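Local coordinates for protein sialyltransferase 0160 (Photobacterium damselae, PDB 4R84) that probably transfers sialic acid from CMP-sialic acid to galactose-containing acceptor sugars, as a GT-B-type glycosyltransferase carrying an additional N-terminal beta-sandwich domain, at residues Tyr46-Ile51 and Tyr94-Lys99. Residues are numbered along the deposited sequence; the frame is centred on the assembly and turned at random.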
ATOM      1  N   TYR A  46      21.745  14.768 -17.292  1.00 23.78           N
ATOM      2  CA  TYR A  46      21.003  14.157 -18.383  1.00 22.81           C
ATOM      3  C   TYR A  46      21.811  14.341 -19.665  1.00 30.76           C
ATOM      4  O   TYR A  46      22.300  15.437 -19.919  1.00 27.62           O
ATOM      5  CB  TYR A  46      19.613  14.781 -18.508  1.00 26.32           C
ATOM      6  CG  TYR A  46      18.731  14.116 -19.541  1.00 24.96           C
ATOM      7  CD1 TYR A  46      18.831  14.455 -20.893  1.00 27.88           C
ATOM      8  CD2 TYR A  46      17.788  13.161 -19.169  1.00 26.63           C
ATOM      9  CE1 TYR A  46      18.021  13.842 -21.844  1.00 35.82           C
ATOM     10  CE2 TYR A  46      16.981  12.551 -20.110  1.00 32.97           C
ATOM     11  CZ  TYR A  46      17.096  12.893 -21.439  1.00 30.04           C
ATOM     12  OH  TYR A  46      16.280  12.277 -22.365  1.00 31.01           O
ATOM     13  N   GLN A  47      21.991  13.282 -20.451  1.00 29.93           N
ATOM     14  CA  GLN A  47      22.759  13.418 -21.695  1.00 31.81           C
ATOM     15  C   GLN A  47      21.870  13.786 -22.876  1.00 25.43           C
ATOM     16  O   GLN A  47      21.050  12.981 -23.313  1.00 28.51           O
ATOM     17  CB  GLN A  47      23.514  12.133 -22.045  1.00 32.40           C
ATOM     18  CG  GLN A  47      24.449  12.340 -23.247  1.00 34.32           C
ATOM     19  CD  GLN A  47      25.051  11.052 -23.787  1.00 42.31           C
ATOM     20  OE1 GLN A  47      24.348  10.070 -24.015  1.00 41.99           O
ATOM     21  NE2 GLN A  47      26.358  11.061 -24.005  1.00 44.41           N
ATOM     22  N   LEU A  48      22.028  14.997 -23.397  1.00 26.92           N
ATOM     23  CA  LEU A  48      21.314  15.352 -24.618  1.00 27.14           C
ATOM     24  C   LEU A  48      21.981  14.677 -25.819  1.00 26.98           C
ATOM     25  O   LEU A  48      23.207  14.734 -25.994  1.00 28.95           O
ATOM     26  CB  LEU A  48      21.250  16.868 -24.796  1.00 31.35           C
ATOM     27  CG  LEU A  48      20.248  17.524 -23.840  1.00 31.41           C
ATOM     28  CD1 LEU A  48      20.541  18.995 -23.669  1.00 36.71           C
ATOM     29  CD2 LEU A  48      18.800  17.308 -24.268  1.00 26.46           C
ATOM     30  N   THR A  49      21.159  14.054 -26.658  1.00 31.29           N
ATOM     31  CA  THR A  49      21.661  13.276 -27.783  1.00 30.46           C
ATOM     32  C   THR A  49      20.557  13.166 -28.832  1.00 27.85           C
ATOM     33  O   THR A  49      19.372  13.244 -28.498  1.00 27.93           O
ATOM     34  CB  THR A  49      22.114  11.869 -27.329  1.00 37.86           C
ATOM     35  OG1 THR A  49      22.823  11.210 -28.382  1.00 48.89           O
ATOM     36  CG2 THR A  49      20.918  11.030 -26.913  1.00 38.14           C
ATOM     37  N   PRO A  50      20.932  13.022 -30.112  1.00 31.84           N
ATOM     38  CA  PRO A  50      19.871  12.803 -31.099  1.00 33.96           C
ATOM     39  C   PRO A  50      19.149  11.485 -30.863  1.00 30.92           C
ATOM     40  O   PRO A  50      19.773  10.511 -30.450  1.00 35.71           O
ATOM     41  CB  PRO A  50      20.629  12.781 -32.434  1.00 34.46           C
ATOM     42  CG  PRO A  50      21.913  13.546 -32.154  1.00 28.05           C
ATOM     43  CD  PRO A  50      22.255  13.196 -30.739  1.00 32.85           C
ATOM     44  N   ILE A  51      17.843  11.471 -31.101  1.00 35.15           N
ATOM     45  CA  ILE A  51      17.039  10.268 -30.963  1.00 37.87           C
ATOM     46  C   ILE A  51      16.955   9.504 -32.282  1.00 43.95           C
ATOM     47  O   ILE A  51      16.488  10.050 -33.282  1.00 41.91           O
ATOM     48  CB  ILE A  51      15.615  10.591 -30.483  1.00 43.92           C
ATOM     49  CG1 ILE A  51      15.660  11.258 -29.111  1.00 46.48           C
ATOM     50  CG2 ILE A  51      14.767   9.325 -30.455  1.00 39.03           C
ATOM     51  CD1 ILE A  51      16.584  10.560 -28.136  1.00 52.03           C
ATOM     52  N   TYR A  94      13.610  23.466 -19.813  1.00 19.25           N
ATOM     53  CA  TYR A  94      14.693  23.810 -20.724  1.00 22.01           C
ATOM     54  C   TYR A  94      14.459  23.009 -21.982  1.00 31.11           C
ATOM     55  O   TYR A  94      14.322  21.790 -21.909  1.00 28.88           O
ATOM     56  CB  TYR A  94      16.041  23.465 -20.100  1.00 19.91           C
ATOM     57  CG  TYR A  94      16.391  24.271 -18.882  1.00 22.77           C
ATOM     58  CD1 TYR A  94      15.845  23.979 -17.649  1.00 24.38           C
ATOM     59  CD2 TYR A  94      17.305  25.315 -18.961  1.00 27.01           C
ATOM     60  CE1 TYR A  94      16.153  24.718 -16.545  1.00 23.76           C
ATOM     61  CE2 TYR A  94      17.627  26.060 -17.854  1.00 33.92           C
ATOM     62  CZ  TYR A  94      17.053  25.754 -16.646  1.00 34.07           C
ATOM     63  OH  TYR A  94      17.371  26.489 -15.530  1.00 33.51           O
ATOM     64  N   CYS A  95      14.425  23.684 -23.125  1.00 27.23           N
ATOM     65  CA  CYS A  95      14.084  23.058 -24.395  1.00 24.02           C
ATOM     66  C   CYS A  95      15.310  23.061 -25.324  1.00 27.68           C
ATOM     67  O   CYS A  95      15.948  24.103 -25.495  1.00 30.89           O
ATOM     68  CB  CYS A  95      12.973  23.848 -25.056  1.00 28.26           C
ATOM     69  SG  CYS A  95      11.711  24.350 -23.860  1.00 65.65           S
ATOM     70  N   PHE A  96      15.650  21.924 -25.930  1.00 26.09           N
ATOM     71  CA  PHE A  96      16.824  21.847 -26.832  1.00 22.98           C
ATOM     72  C   PHE A  96      16.425  21.197 -28.148  1.00 26.05           C
ATOM     73  O   PHE A  96      15.628  20.260 -28.167  1.00 29.66           O
ATOM     74  CB  PHE A  96      17.970  21.073 -26.182  1.00 32.00           C
ATOM     75  CG  PHE A  96      18.399  21.645 -24.864  1.00 32.34           C
ATOM     76  CD1 PHE A  96      19.320  22.675 -24.807  1.00 26.82           C
ATOM     77  CD2 PHE A  96      17.834  21.188 -23.681  1.00 27.94           C
ATOM     78  CE1 PHE A  96      19.711  23.212 -23.582  1.00 31.29           C
ATOM     79  CE2 PHE A  96      18.219  21.719 -22.467  1.00 28.78           C
ATOM     80  CZ  PHE A  96      19.157  22.733 -22.414  1.00 28.43           C
ATOM     81  N   THR A  97      16.952  21.725 -29.251  1.00 28.75           N
ATOM     82  CA  THR A  97      16.671  21.154 -30.563  1.00 34.52           C
ATOM     83  C   THR A  97      17.968  20.788 -31.283  1.00 31.49           C
ATOM     84  O   THR A  97      18.891  21.613 -31.416  1.00 28.04           O
ATOM     85  CB  THR A  97      15.844  22.123 -31.429  1.00 31.72           C
ATOM     86  OG1 THR A  97      14.524  22.223 -30.893  1.00 31.75           O
ATOM     87  CG2 THR A  97      15.752  21.633 -32.867  1.00 38.89           C
ATOM     88  N   PHE A  98      18.057  19.530 -31.708  1.00 28.07           N
ATOM     89  CA  PHE A  98      19.176  19.099 -32.535  1.00 30.84           C
ATOM     90  C   PHE A  98      18.710  19.021 -33.978  1.00 29.89           C
ATOM     91  O   PHE A  98      17.632  18.499 -34.263  1.00 28.34           O
ATOM     92  CB  PHE A  98      19.717  17.741 -32.082  1.00 29.80           C
ATOM     93  CG  PHE A  98      20.782  17.185 -32.989  1.00 29.87           C
ATOM     94  CD1 PHE A  98      22.110  17.522 -32.793  1.00 33.25           C
ATOM     95  CD2 PHE A  98      20.451  16.339 -34.044  1.00 32.45           C
ATOM     96  CE1 PHE A  98      23.105  17.020 -33.634  1.00 37.56           C
ATOM     97  CE2 PHE A  98      21.434  15.833 -34.887  1.00 29.63           C
ATOM     98  CZ  PHE A  98      22.761  16.170 -34.678  1.00 36.88           C
ATOM     99  N   LYS A  99      19.524  19.541 -34.885  1.00 29.52           N
ATOM    100  CA  LYS A  99      19.261  19.417 -36.313  1.00 42.08           C
ATOM    101  C   LYS A  99      20.467  18.782 -36.980  1.00 37.32           C
ATOM    102  O   LYS A  99      21.585  19.255 -36.818  1.00 36.05           O
ATOM    103  CB  LYS A  99      18.970  20.780 -36.949  1.00 52.09           C
ATOM    104  CG  LYS A  99      17.656  21.399 -36.514  1.00 59.55           C
ATOM    105  CD  LYS A  99      17.512  22.830 -37.008  1.00 66.53           C
ATOM    106  CE  LYS A  99      16.222  23.451 -36.490  1.00 69.60           C
ATOM    107  NZ  LYS A  99      16.142  24.906 -36.793  1.00 76.57           N
TER
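Leu-48 and Pro-50 each lay one carbon over a phenylalanine ring, Phe-96 and Phe-98 respectively, in the interior of an N-terminal beta-sandwich domain whose sequence family is PKD-like, consistent with an immunoglobulin-type fold. The two segments belong to different sheets: strand 45-48 pairs antiparallel with strand 81-84, through backbone hydrogen bonds of Tyr-46 with Phe-83 and Leu-48 with Phe-81, whereas strand 92-101 runs between strands 59-66 and 106-125. The 8.2 Å between Leu-48 CA and Phe-96 CA is evidence that side chains, not backbone bonds, bridge the sheets here.

At Leu-48, CG stands anti to the carbonyl carbon (chi1 -74°), and CD1 settles over Phe-96. CD1 lies 3.7 Å from the centroid of the Phe-96 ring and 19° off its normal, a CH-pi contact displaced toward the rim; its nearest ring atom is CD2, at 3.5 Å. The second methyl, Leu-48 CD2, approaches the same Phe-96 CD2 at 4.0 Å. Thr-49 turns away, and its OG1 is hydrogen-bonded to Ser-80 OG.

Beyond the strand's end, Pro-50 faces inward again and the chains draw closer, with Pro-50 CA 6.5 Å from Phe-98 CA. Phe-98 CG is anti to the backbone N, beside the carbonyl carbon, which puts the ring under Pro-50; the ring also meets Trp-62 and, edge-to-face, Phe-57. Pro-50 CG sits 10° off the Phe-98 ring normal, and its distances to all six ring carbons fall between 3.6 and 4.0 Å, evidence for a centred CH-pi contact, with Pro-50 CB 3.9 Å from Phe-98 CD2.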